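Local coordinates for protein voltage-sensor containing phosphatase (Ciona intestinalis, PDB 3V0D) that probably dephosphorylates phosphoinositide lipids under the control of membrane voltage, through a cytoplasmic PTEN-like part made of a phosphatase and a C2 domain, at residues A[37-41]-A[73-78]; A[66-70]-A[83-87]; A[22-26]-A[50-55]; A[92-98]-A[132-136]. The protein carries 1 engineered substitution. One frame throughout, in Å; residues are numbered along the deposited sequence. Where two conformers were deposited one is given.

Contact 1: residues A[37-41]-A[73-78]; sequences MSFPS and CSERGY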
loop_
_atom_site.group_PDB
_atom_site.type_symbol
_atom_site.label_atom_id
_atom_site.label_comp_id
_atom_site.label_asym_id
_atom_site.label_seq_id
_atom_site.Cartn_x
_atom_site.Cartn_y
_atom_site.Cartn_z
ATOM N N MET A 37 -2.466 -15.102 -5.383
ATOM C CA MET A 37 -2.315 -15.427 -6.807
ATOM C C MET A 37 -2.324 -14.151 -7.639
ATOM O O MET A 37 -2.648 -13.060 -7.139
ATOM C CB MET A 37 -3.399 -16.425 -7.248
ATOM C CG MET A 37 -4.794 -15.833 -7.160
ATOM S SD MET A 37 -6.033 -17.102 -7.501
ATOM C CE MET A 37 -7.525 -16.088 -7.478
ATOM N N SER A 38 -1.968 -14.292 -8.911
ATOM C CA SER A 38 -2.007 -13.182 -9.855
ATOM C C SER A 38 -3.402 -13.038 -10.480
ATOM O O SER A 38 -4.343 -13.772 -10.130
ATOM C CB SER A 38 -0.917 -13.363 -10.910
ATOM O OG SER A 38 -1.063 -14.600 -11.537
ATOM N N PHE A 39 -3.539 -12.070 -11.382
ATOM C CA PHE A 39 -4.846 -11.735 -11.911
ATOM C C PHE A 39 -5.418 -12.857 -12.805
ATOM O O PHE A 39 -4.702 -13.386 -13.669
ATOM C CB PHE A 39 -4.729 -10.468 -12.744
ATOM C CG PHE A 39 -6.056 -9.819 -13.032
ATOM C CD1 PHE A 39 -6.602 -8.934 -12.109
ATOM C CD2 PHE A 39 -6.764 -10.067 -14.202
ATOM C CE1 PHE A 39 -7.814 -8.316 -12.322
ATOM C CE2 PHE A 39 -8.002 -9.435 -14.435
ATOM C CZ PHE A 39 -8.517 -8.562 -13.480
ATOM N N PRO A 40 -6.701 -13.234 -12.622
ATOM C CA PRO A 40 -7.321 -14.235 -13.517
ATOM C C PRO A 40 -7.663 -13.540 -14.831
ATOM O O PRO A 40 -8.612 -12.743 -14.905
ATOM C CB PRO A 40 -8.580 -14.685 -12.754
ATOM C CG PRO A 40 -8.798 -13.753 -11.669
ATOM C CD PRO A 40 -7.630 -12.809 -11.557
ATOM N N SER A 41 -6.888 -13.855 -15.864
ATOM C CA SER A 41 -6.849 -13.055 -17.074
ATOM C C SER A 41 -7.791 -13.552 -18.164
ATOM O O SER A 41 -8.152 -14.726 -18.213
ATOM C CB SER A 41 -5.411 -13.018 -17.571
ATOM O OG SER A 41 -4.575 -12.509 -16.547
ATOM N N CYS A 73 -7.833 -5.199 -7.342
ATOM C CA CYS A 73 -7.433 -4.239 -8.383
ATOM C C CYS A 73 -8.506 -3.205 -8.628
ATOM O O CYS A 73 -9.602 -3.523 -9.106
ATOM C CB CYS A 73 -7.189 -4.961 -9.706
ATOM S SG CYS A 73 -5.910 -6.212 -9.634
ATOM N N SER A 74 -8.188 -1.933 -8.404
ATOM C CA SER A 74 -9.101 -0.888 -8.835
ATOM C C SER A 74 -9.195 -0.851 -10.361
ATOM O O SER A 74 -10.190 -0.380 -10.905
ATOM C CB SER A 74 -8.672 0.477 -8.325
ATOM O OG SER A 74 -7.440 0.819 -8.939
ATOM N N GLU A 75 -8.163 -1.320 -11.055
ATOM C CA GLU A 75 -8.049 -1.058 -12.486
ATOM C C GLU A 75 -8.915 -1.978 -13.333
ATOM O O GLU A 75 -9.179 -1.622 -14.479
ATOM C CB GLU A 75 -6.589 -1.234 -12.907
ATOM C CG GLU A 75 -5.636 -0.252 -12.231
ATOM C CD GLU A 75 -5.055 -0.718 -10.886
ATOM O OE1 GLU A 75 -4.136 -0.030 -10.391
ATOM O OE2 GLU A 75 -5.492 -1.746 -10.340
ATOM N N ARG A 76 -9.288 -3.145 -12.826
ATOM C CA ARG A 76 -9.873 -4.179 -13.684
ATOM C C ARG A 76 -10.673 -5.166 -12.860
ATOM O O ARG A 76 -10.154 -5.699 -11.868
ATOM C CB ARG A 76 -8.786 -5.000 -14.435
ATOM C CG ARG A 76 -8.087 -4.337 -15.594
ATOM C CD ARG A 76 -7.251 -5.371 -16.350
ATOM N NE ARG A 76 -6.134 -5.900 -15.562
ATOM C CZ ARG A 76 -5.338 -6.899 -15.949
ATOM N NH1 ARG A 76 -5.540 -7.511 -17.113
ATOM N NH2 ARG A 76 -4.328 -7.286 -15.171
ATOM N N GLY A 77 -11.928 -5.396 -13.280
ATOM C CA GLY A 77 -12.698 -6.556 -12.846
ATOM C C GLY A 77 -12.743 -7.592 -13.961
ATOM O O GLY A 77 -11.904 -7.629 -14.852
ATOM N N TYR A 78 -13.743 -8.460 -13.887
ATOM C CA TYR A 78 -13.913 -9.588 -14.789
ATOM C C TYR A 78 -15.308 -10.159 -14.545
ATOM O O TYR A 78 -16.023 -9.689 -13.646
ATOM C CB TYR A 78 -12.834 -10.683 -14.618
ATOM C CG TYR A 78 -12.493 -11.044 -13.191
ATOM C CD1 TYR A 78 -13.287 -11.908 -12.432
ATOM C CD2 TYR A 78 -11.341 -10.547 -12.607
ATOM C CE1 TYR A 78 -12.952 -12.229 -11.113
ATOM C CE2 TYR A 78 -11.006 -10.863 -11.320
ATOM C CZ TYR A 78 -11.795 -11.712 -10.572
ATOM O OH TYR A 78 -11.460 -12.058 -9.286
#
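The backbone O of Arg76 takes a hydrogen bond from Asn71 ND2 and also lies at the edge of the Phe39 ring, in its plane, with Phe39 CE1 3.5 Å from Arg76 O. Both segments belong to the PTEN-type phosphatase fold, where the end of strand 34-41 faces the loop that leaves strand 67-73. Phe39 is the centre of an aromatic and cation-pi cluster. Its CG stands anti to the backbone N (chi1 -164°), which carries the ring across to the loop. In the conformer described here, the guanidinium of Arg76 lies flat on one face of the ring, 4.0 Å from CZ of Arg76 to the Phe39 centroid with the planes 10° apart; Pro40 CD covers part of the opposite face. Cys73 comes in at the edge as a sulfur-aromatic contact, its SG 3.7 Å from Phe39 CD1. Tyr78 turns its edge toward the Phe39 face in an offset edge-to-face pair, CD2 of Tyr78 3.6 Å from CZ of Phe39 and the planes 78° apart. The ring of His125 also meets that of Phe39, so the buried phenyl group is enclosed on several sides. Pro40 and Tyr78 cross at about a right angle: Pro40 CG touches Tyr78 CE2 at 3.7 Å, beside the hydroxyl that Tyr78 hydrogen-bonds to His125 NE2.

Contact 2: residues A[66-70]-A[83-87]; sequences KFRIY and FDNHV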
loop_
_atom_site.group_PDB
_atom_site.type_symbol
_atom_site.label_atom_id
_atom_site.label_comp_id
_atom_site.label_asym_id
_atom_site.label_seq_id
_atom_site.Cartn_x
_atom_site.Cartn_y
_atom_site.Cartn_z
ATOM N N LYS A 66 -16.467 -23.898 -1.381
ATOM C CA LYS A 66 -15.755 -23.543 -0.157
ATOM C C LYS A 66 -14.661 -22.515 -0.417
ATOM O O LYS A 66 -13.666 -22.463 0.328
ATOM C CB LYS A 66 -15.184 -24.795 0.511
ATOM C CG LYS A 66 -16.271 -25.685 1.120
ATOM C CD LYS A 66 -15.696 -26.660 2.150
ATOM C CE LYS A 66 -16.638 -27.803 2.422
ATOM N NZ LYS A 66 -17.929 -27.347 2.985
ATOM N N PHE A 67 -14.846 -21.675 -1.432
ATOM C CA PHE A 67 -13.879 -20.608 -1.693
ATOM C C PHE A 67 -14.519 -19.227 -1.783
ATOM O O PHE A 67 -15.703 -19.074 -2.128
ATOM C CB PHE A 67 -13.076 -20.906 -2.974
ATOM C CG PHE A 67 -13.903 -20.881 -4.232
ATOM C CD1 PHE A 67 -14.119 -19.687 -4.905
ATOM C CD2 PHE A 67 -14.495 -22.044 -4.732
ATOM C CE1 PHE A 67 -14.900 -19.644 -6.057
ATOM C CE2 PHE A 67 -15.273 -22.000 -5.896
ATOM C CZ PHE A 67 -15.475 -20.799 -6.539
ATOM N N ARG A 68 -13.696 -18.214 -1.523
ATOM C CA ARG A 68 -14.063 -16.820 -1.741
ATOM C C ARG A 68 -12.856 -16.159 -2.384
ATOM O O ARG A 68 -11.723 -16.340 -1.911
ATOM C CB ARG A 68 -14.459 -16.143 -0.443
ATOM C CG ARG A 68 -15.093 -14.781 -0.566
ATOM C CD ARG A 68 -15.920 -14.517 0.672
ATOM N NE ARG A 68 -16.629 -13.245 0.658
ATOM C CZ ARG A 68 -17.695 -13.007 -0.095
ATOM N NH1 ARG A 68 -18.145 -13.947 -0.918
ATOM N NH2 ARG A 68 -18.298 -11.820 -0.015
ATOM N N ILE A 69 -13.099 -15.389 -3.442
ATOM C CA ILE A 69 -12.041 -14.699 -4.199
ATOM C C ILE A 69 -12.090 -13.218 -3.884
ATOM O O ILE A 69 -13.168 -12.621 -3.900
ATOM C CB ILE A 69 -12.268 -14.885 -5.722
ATOM C CG1 ILE A 69 -12.532 -16.358 -6.103
ATOM C CG2 ILE A 69 -11.102 -14.266 -6.517
ATOM C CD1 ILE A 69 -11.405 -17.307 -5.768
ATOM N N TYR A 70 -10.915 -12.627 -3.648
ATOM C CA TYR A 70 -10.800 -11.188 -3.432
ATOM C C TYR A 70 -9.972 -10.580 -4.548
ATOM O O TYR A 70 -8.790 -10.930 -4.714
ATOM C CB TYR A 70 -10.149 -10.915 -2.062
ATOM C CG TYR A 70 -11.002 -11.387 -0.915
ATOM C CD1 TYR A 70 -10.916 -12.678 -0.437
ATOM C CD2 TYR A 70 -11.958 -10.538 -0.348
ATOM C CE1 TYR A 70 -11.722 -13.129 0.609
ATOM C CE2 TYR A 70 -12.790 -10.975 0.694
ATOM C CZ TYR A 70 -12.660 -12.275 1.149
ATOM O OH TYR A 70 -13.435 -12.737 2.185
ATOM N N PHE A 83 -16.678 -17.443 -11.261
ATOM C CA PHE A 83 -16.349 -17.926 -9.913
ATOM C C PHE A 83 -17.629 -18.131 -9.093
ATOM O O PHE A 83 -17.615 -18.047 -7.867
ATOM C CB PHE A 83 -15.410 -16.928 -9.220
ATOM C CG PHE A 83 -14.035 -16.895 -9.812
ATOM C CD1 PHE A 83 -13.649 -15.879 -10.662
ATOM C CD2 PHE A 83 -13.130 -17.910 -9.506
ATOM C CE1 PHE A 83 -12.364 -15.867 -11.191
ATOM C CE2 PHE A 83 -11.846 -17.907 -10.066
ATOM C CZ PHE A 83 -11.468 -16.873 -10.884
ATOM N N ASP A 84 -18.735 -18.398 -9.792
ATOM C CA ASP A 84 -20.031 -18.627 -9.140
ATOM C C ASP A 84 -20.423 -17.479 -8.212
ATOM O O ASP A 84 -21.074 -17.685 -7.189
ATOM C CB ASP A 84 -20.090 -19.993 -8.434
ATOM C CG ASP A 84 -20.059 -21.170 -9.418
ATOM O OD1 ASP A 84 -20.336 -20.989 -10.619
ATOM O OD2 ASP A 84 -19.741 -22.294 -8.980
ATOM N N ASN A 85 -20.044 -16.258 -8.591
ATOM C CA ASN A 85 -20.438 -15.047 -7.876
ATOM C C ASN A 85 -19.845 -14.977 -6.477
ATOM O O ASN A 85 -20.403 -14.322 -5.599
ATOM C CB ASN A 85 -21.963 -14.890 -7.837
ATOM C CG ASN A 85 -22.559 -15.054 -9.204
ATOM O OD1 ASN A 85 -22.164 -14.344 -10.144
ATOM N ND2 ASN A 85 -23.477 -16.009 -9.348
ATOM N N HIS A 86 -18.708 -15.631 -6.266
ATOM C CA HIS A 86 -18.043 -15.614 -4.951
ATOM C C HIS A 86 -16.817 -14.706 -4.974
ATOM O O HIS A 86 -15.752 -15.081 -4.500
ATOM C CB HIS A 86 -17.624 -17.041 -4.572
ATOM C CG HIS A 86 -18.759 -18.005 -4.508
ATOM N ND1 HIS A 86 -19.920 -17.735 -3.823
ATOM C CD2 HIS A 86 -18.923 -19.232 -5.061
ATOM C CE1 HIS A 86 -20.755 -18.756 -3.950
ATOM N NE2 HIS A 86 -20.164 -19.685 -4.681
ATOM N N VAL A 87 -16.976 -13.514 -5.514
ATOM C CA VAL A 87 -15.882 -12.549 -5.645
ATOM C C VAL A 87 -16.240 -11.294 -4.869
ATOM O O VAL A 87 -17.365 -10.826 -4.931
ATOM C CB VAL A 87 -15.611 -12.204 -7.123
ATOM C CG1 VAL A 87 -14.389 -11.267 -7.255
ATOM C CG2 VAL A 87 -15.418 -13.454 -7.950
HETATM O O HOH W 1 -20.283 -13.154 -2.858
#
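This is a parallel beta pairing at the start of two neighbouring strands of the phosphatase sheet, Ile69 of strand 67-73 beside Val87 of strand 87-92, with a tight turn packed against it. One nearly straight hydrogen bond begins the pairing, from Ile69 N to His86 O at 2.9 Å (173° at the hydrogen). Next to it Val87 CA approaches Ile69 O at 3.2 Å in a CA-H...O contact. The approach to strand 87-92 is a type I' turn, Phe83 to His86, in which Asp84 and Asn85 have left-handed backbones and His86 N bonds to Phe83 O. On the face of the sheet that carries Ile69 and Val87, CG1 of Ile69 packs 3.8 Å from Phe83 CD2, the two side chains crossing at about a right angle; Phe83 continues onto helix 52-62. Phe67 and His86 form a T-shaped pair, the edge of the imidazole turned to the phenyl face, with centroids 5.5 Å apart and planes at 86°. Asp84 O sits over the centre of the imidazole, 3.2 Å above its plane. Arg68, extended from CG to NE, brings its guanidinium near the turn, where water 1 links its NH1 (3.0 Å) to Asn85 O. Asp109 of helix 100-115 holds Arg68 NE in a salt bridge. With Arg68 NH1 5.1 Å from His86 ND1, the arginine would probably disfavour a positive charge on the imidazole, whereas Asp109 should partly offset that effect and Asp84 O over the ring would favour the charge, which leaves the net effect open.

Contact 3: residues A[22-26]-A[50-55]; sequences GFDLD and NPIGEV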
loop_
_atom_site.group_PDB
_atom_site.type_symbol
_atom_site.label_atom_id
_atom_site.label_comp_id
_atom_site.label_asym_id
_atom_site.label_seq_id
_atom_site.Cartn_x
_atom_site.Cartn_y
_atom_site.Cartn_z
ATOM N N GLY A 22 -2.678 -31.343 -13.323
ATOM C CA GLY A 22 -3.153 -30.769 -14.573
ATOM C C GLY A 22 -3.382 -29.269 -14.560
ATOM O O GLY A 22 -4.023 -28.742 -15.462
ATOM N N PHE A 23 -2.859 -28.586 -13.538
ATOM C CA PHE A 23 -2.874 -27.123 -13.463
ATOM C C PHE A 23 -1.460 -26.593 -13.535
ATOM O O PHE A 23 -0.503 -27.257 -13.111
ATOM C CB PHE A 23 -3.523 -26.643 -12.165
ATOM C CG PHE A 23 -4.977 -26.974 -12.069
ATOM C CD1 PHE A 23 -5.408 -28.097 -11.363
ATOM C CD2 PHE A 23 -5.925 -26.174 -12.702
ATOM C CE1 PHE A 23 -6.762 -28.403 -11.282
ATOM C CE2 PHE A 23 -7.285 -26.471 -12.615
ATOM C CZ PHE A 23 -7.705 -27.582 -11.919
ATOM N N ASP A 24 -1.331 -25.399 -14.090
ATOM C CA ASP A 24 -0.072 -24.698 -14.128
ATOM C C ASP A 24 -0.417 -23.231 -13.941
ATOM O O ASP A 24 -0.740 -22.543 -14.905
ATOM C CB ASP A 24 0.646 -24.952 -15.462
ATOM C CG ASP A 24 2.074 -24.448 -15.458
ATOM O OD1 ASP A 24 2.842 -24.880 -16.345
ATOM O OD2 ASP A 24 2.438 -23.633 -14.586
ATOM N N LEU A 25 -0.355 -22.771 -12.692
ATOM C CA LEU A 25 -0.834 -21.435 -12.329
ATOM C C LEU A 25 0.131 -20.691 -11.416
ATOM O O LEU A 25 0.828 -21.310 -10.600
ATOM C CB LEU A 25 -2.207 -21.536 -11.640
ATOM C CG LEU A 25 -3.379 -22.051 -12.489
ATOM C CD1 LEU A 25 -4.588 -22.345 -11.610
ATOM C CD2 LEU A 25 -3.757 -21.061 -13.598
ATOM N N ASP A 26 0.135 -19.363 -11.542
ATOM C CA ASP A 26 0.811 -18.484 -10.600
ATOM C C ASP A 26 -0.113 -18.347 -9.375
ATOM O O ASP A 26 -1.025 -17.518 -9.348
ATOM C CB ASP A 26 1.082 -17.127 -11.265
ATOM C CG ASP A 26 1.920 -16.184 -10.407
ATOM O OD1 ASP A 26 2.185 -16.489 -9.228
ATOM O OD2 ASP A 26 2.372 -15.146 -10.958
ATOM N N ASN A 50 -2.483 -16.249 -15.774
ATOM C CA ASN A 50 -3.385 -17.299 -15.363
ATOM C C ASN A 50 -4.702 -17.131 -16.102
ATOM O O ASN A 50 -5.410 -16.185 -15.860
ATOM C CB ASN A 50 -3.733 -17.137 -13.878
ATOM C CG ASN A 50 -2.613 -17.528 -12.922
ATOM O OD1 ASN A 50 -1.526 -17.957 -13.331
ATOM N ND2 ASN A 50 -2.880 -17.352 -11.622
ATOM N N PRO A 51 -5.039 -18.035 -17.027
ATOM C CA PRO A 51 -6.318 -17.890 -17.735
ATOM C C PRO A 51 -7.477 -18.064 -16.768
ATOM O O PRO A 51 -7.482 -19.006 -15.964
ATOM C CB PRO A 51 -6.281 -19.031 -18.756
ATOM C CG PRO A 51 -4.829 -19.417 -18.881
ATOM C CD PRO A 51 -4.271 -19.200 -17.492
ATOM N N ILE A 52 -8.455 -17.164 -16.843
ATOM C CA ILE A 52 -9.583 -17.194 -15.902
ATOM C C ILE A 52 -10.338 -18.532 -15.914
ATOM O O ILE A 52 -10.782 -18.990 -14.864
ATOM C CB ILE A 52 -10.545 -16.007 -16.119
ATOM C CG1 ILE A 52 -11.599 -15.949 -15.012
ATOM C CG2 ILE A 52 -11.188 -16.053 -17.517
ATOM C CD1 ILE A 52 -12.244 -14.575 -14.878
ATOM N N GLY A 53 -10.456 -19.162 -17.086
ATOM C CA GLY A 53 -11.078 -20.478 -17.170
ATOM C C GLY A 53 -10.351 -21.514 -16.326
ATOM O O GLY A 53 -10.989 -22.351 -15.676
ATOM N N GLU A 54 -9.016 -21.462 -16.319
ATOM C CA GLU A 54 -8.230 -22.390 -15.519
ATOM C C GLU A 54 -8.293 -22.074 -14.026
ATOM O O GLU A 54 -8.351 -22.969 -13.199
ATOM C CB GLU A 54 -6.772 -22.420 -16.005
ATOM C CG GLU A 54 -6.597 -23.204 -17.299
ATOM C CD GLU A 54 -6.935 -24.655 -17.072
ATOM O OE1 GLU A 54 -6.111 -25.354 -16.449
ATOM O OE2 GLU A 54 -8.045 -25.084 -17.456
ATOM N N VAL A 55 -8.305 -20.795 -13.671
ATOM C CA VAL A 55 -8.398 -20.419 -12.263
ATOM C C VAL A 55 -9.764 -20.815 -11.703
ATOM O O VAL A 55 -9.862 -21.381 -10.604
ATOM C CB VAL A 55 -8.133 -18.907 -12.066
ATOM C CG1 VAL A 55 -8.154 -18.536 -10.580
ATOM C CG2 VAL A 55 -6.780 -18.530 -12.657
HETATM O O HOH W 2 -3.697 -24.529 -15.695
#
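Asn50 and Asp26 make the polar core of this contact, a paired amide-to-backbone grip between the edge of the phosphatase sheet and the small 17-20/23-25 hairpin. Asn50 OD1 accepts the Asp26 N-H at 2.8 Å. Its ND2 returns a bond to Asp26 O at 2.9 Å, with that oxygen close to the amide plane but the donor well above the carbonyl plane. The chain turns a corner at Asp26, whose carboxylate goes on to a salt bridge with Arg161. Leu25 CD2 packs on the Asn50 amide, 3.8 Å from its CG, and makes apolar contacts with Val55 CG2 at 4.1 Å and Pro51 CD, touching Glu54 CB as well at the start of helix 52-62. Pro51, at the N-cap position, accepts the Val55 N-H on its O. Solvent supplies a third link: water 2 accepts from Asp24 N and donates to Glu54 OE1 at 2.7 Å, beside the Phe23 ring, while Arg57 provides the salt-bridge partner of that carboxylate. The Phe23 ring touches Glu54 O through CE2 at 3.7 Å. Because the amide of Asn50 both accepts and donates against a single residue, its orientation is fixed; turning it over would set donor against donor and acceptor against acceptor.

Contact 4: residues A[92-98]-A[132-136]; sequences IDDHNVP and RTGTL. With PO4 (phosphate ion), chain C.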
loop_
_atom_site.group_PDB
_atom_site.type_symbol
_atom_site.label_atom_id
_atom_site.label_comp_id
_atom_site.label_asym_id
_atom_site.label_seq_id
_atom_site.Cartn_x
_atom_site.Cartn_y
_atom_site.Cartn_z
ATOM N N ILE A 92 -8.126 -1.044 -4.866
ATOM C CA ILE A 92 -6.803 -0.526 -4.481
ATOM C C ILE A 92 -6.030 -0.241 -5.766
ATOM O O ILE A 92 -5.927 -1.097 -6.645
ATOM C CB ILE A 92 -6.023 -1.531 -3.614
ATOM C CG1 ILE A 92 -6.880 -2.031 -2.429
ATOM C CG2 ILE A 92 -4.745 -0.857 -3.114
ATOM C CD1 ILE A 92 -6.232 -3.174 -1.682
ATOM N N ASP A 93 -5.464 0.966 -5.889
ATOM C CA ASP A 93 -4.595 1.248 -7.026
ATOM C C ASP A 93 -3.263 0.519 -6.861
ATOM O O ASP A 93 -2.740 0.389 -5.742
ATOM C CB ASP A 93 -4.311 2.742 -7.122
ATOM C CG ASP A 93 -5.516 3.580 -7.436
ATOM O OD1 ASP A 93 -6.582 3.071 -7.825
ATOM O OD2 ASP A 93 -5.368 4.823 -7.313
ATOM N N ASP A 94 -2.685 0.088 -7.974
ATOM C CA ASP A 94 -1.402 -0.601 -7.915
ATOM C C ASP A 94 -0.381 0.286 -7.196
ATOM O O ASP A 94 -0.350 1.517 -7.399
ATOM C CB ASP A 94 -0.942 -0.948 -9.330
ATOM C CG ASP A 94 0.066 -2.084 -9.371
ATOM O OD1 ASP A 94 0.463 -2.469 -10.493
ATOM O OD2 ASP A 94 0.415 -2.602 -8.296
ATOM N N HIS A 95 0.415 -0.327 -6.326
ATOM C CA HIS A 95 1.460 0.413 -5.589
ATOM C C HIS A 95 0.885 1.375 -4.566
ATOM O O HIS A 95 1.598 2.263 -4.100
ATOM C CB HIS A 95 2.469 1.129 -6.508
ATOM C CG HIS A 95 2.865 0.309 -7.665
ATOM N ND1 HIS A 95 3.506 -0.905 -7.553
ATOM C CD2 HIS A 95 2.680 0.527 -8.976
ATOM C CE1 HIS A 95 3.699 -1.402 -8.767
ATOM N NE2 HIS A 95 3.223 -0.541 -9.650
ATOM N N ASN A 96 -0.372 1.151 -4.175
ATOM C CA ASN A 96 -1.031 1.977 -3.189
ATOM C C ASN A 96 -1.732 1.088 -2.151
ATOM O O ASN A 96 -1.473 -0.117 -2.079
ATOM C CB ASN A 96 -1.967 2.981 -3.890
ATOM C CG ASN A 96 -1.167 4.066 -4.598
ATOM O OD1 ASN A 96 -0.741 5.039 -3.968
ATOM N ND2 ASN A 96 -0.934 3.910 -5.889
ATOM N N VAL A 97 -2.571 1.687 -1.309
ATOM C CA VAL A 97 -3.148 1.017 -0.147
ATOM C C VAL A 97 -4.652 1.139 -0.164
ATOM O O VAL A 97 -5.208 2.083 -0.729
ATOM C CB VAL A 97 -2.587 1.587 1.200
ATOM C CG1 VAL A 97 -1.118 1.211 1.369
ATOM C CG2 VAL A 97 -2.819 3.083 1.317
ATOM N N PRO A 98 -5.340 0.209 0.517
ATOM C CA PRO A 98 -6.773 0.392 0.770
ATOM C C PRO A 98 -6.964 1.498 1.818
ATOM O O PRO A 98 -6.087 1.747 2.646
ATOM C CB PRO A 98 -7.171 -0.955 1.384
ATOM C CG PRO A 98 -5.949 -1.390 2.138
ATOM C CD PRO A 98 -4.792 -0.967 1.233
ATOM N N ARG A 132 -0.166 -5.445 -3.221
ATOM C CA ARG A 132 -1.510 -5.262 -2.665
ATOM C C ARG A 132 -1.981 -6.536 -1.977
ATOM O O ARG A 132 -2.532 -6.507 -0.872
ATOM C CB ARG A 132 -2.490 -4.865 -3.782
ATOM C CG ARG A 132 -2.255 -3.432 -4.273
ATOM C CD ARG A 132 -3.114 -3.141 -5.487
ATOM N NE ARG A 132 -2.604 -3.796 -6.681
ATOM C CZ ARG A 132 -3.097 -3.597 -7.894
ATOM N NH1 ARG A 132 -4.176 -2.821 -8.049
ATOM N NH2 ARG A 132 -2.533 -4.177 -8.951
ATOM N N THR A 133 -1.758 -7.666 -2.641
ATOM C CA THR A 133 -2.084 -8.970 -2.071
ATOM C C THR A 133 -1.415 -9.151 -0.706
ATOM O O THR A 133 -2.057 -9.593 0.265
ATOM C CB THR A 133 -1.730 -10.072 -3.071
ATOM O OG1 THR A 133 -2.651 -10.011 -4.151
ATOM C CG2 THR A 133 -1.848 -11.450 -2.460
ATOM N N GLY A 134 -0.129 -8.823 -0.613
ATOM C CA GLY A 134 0.577 -8.998 0.643
ATOM C C GLY A 134 0.027 -8.123 1.755
ATOM O O GLY A 134 0.061 -8.505 2.922
ATOM N N THR A 135 -0.475 -6.935 1.423
ATOM C CA THR A 135 -1.030 -6.044 2.433
ATOM C C THR A 135 -2.226 -6.739 3.100
ATOM O O THR A 135 -2.361 -6.738 4.337
ATOM C CB THR A 135 -1.499 -4.714 1.796
ATOM O OG1 THR A 135 -0.436 -4.116 1.050
ATOM C CG2 THR A 135 -1.967 -3.730 2.822
ATOM N N LEU A 136 -3.129 -7.299 2.288
ATOM C CA LEU A 136 -4.323 -7.927 2.845
ATOM C C LEU A 136 -4.049 -9.315 3.420
ATOM O O LEU A 136 -4.639 -9.662 4.440
ATOM C CB LEU A 136 -5.480 -7.928 1.838
ATOM C CG LEU A 136 -6.327 -6.638 1.849
ATOM C CD1 LEU A 136 -5.501 -5.405 1.456
ATOM C CD2 LEU A 136 -7.551 -6.784 0.989
HETATM P P PO4 C . 0.354 -6.229 -7.235
HETATM O O1 PO4 C . 1.302 -5.027 -7.384
HETATM O O2 PO4 C . -0.725 -6.099 -8.284
HETATM O O3 PO4 C . 1.170 -7.471 -7.463
HETATM O O4 PO4 C . -0.228 -6.218 -5.888
HETATM O O HOH W 3 -2.347 -2.486 -0.657
#
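A type II turn, Asp93 to Asn96, with His95 at positive phi and a weak Asn96 N to Asp93 O bond, lays the backbone of Asp94 over the guanidinium of Arg132 on helix 131-143. Arg132 bends at chi3 (-74°), which brings its flat end between the turn and the bound phosphate. NH1 donates in the guanidinium plane to Ile92 O at 2.8 Å and forms a salt bridge with Glu75 OE2. NH2 donates to phosphate O2 at 2.7 Å, and NE adds only weak bonds to O2 and O4. The Asp94 carboxylate is stacked on the guanidinium with planes 16° apart, so its OD2, 3.4 Å from Arg132 NH2, is paired by charge alone. The same OD2 of Asp94 lies 2.7 Å from phosphate O1. This is the active-site pocket of the PTEN family: Arg132 closes the phosphate-binding P-loop (the CX5R signature), in which the engineered Ser126 and the amides of Lys127, Gly128 and Lys130 also bind the anion, and 92-98 probably corresponds to the family's WPD-type loop. At the helix start Arg132 N bonds to phosphate O4 at 2.8 Å. Ile92 CG2 lies alongside the arginine stem, 3.7 Å from CD of Arg132. Water 3 donates to both Asn96 O and Thr135 OG1, which is also hydrogen-bonded to Gly131 O. Farther down the helix, Leu136 CD1 fits against Ile92 CD1 at 3.9 Å and Pro98 CG.

Overall arrangement
From the N terminus, contact 3 closes the first loop, joining the small hairpin to helix 52-62. Contact 1 starts within that loop at 37-41 and closes beyond it at 73-78, so the two cross; strand 34-41 pairs with strand 50-51 where they meet. Contact 2 crosses contact 1 in turn, follows contact 3 in series and closes the short connection 71-82 between strands 67-73 and 87-92. Tyr78 joins contacts 1 and 2 by packing on Ile69 and Val87, while Phe83 reaches Val55 of contact 3. Contact 4 follows contact 1 in series, closes the chain from the turn after strand 87-92 to helix 131-143, and meets contact 1 through Ser74 and Glu75 at the phosphate pocket.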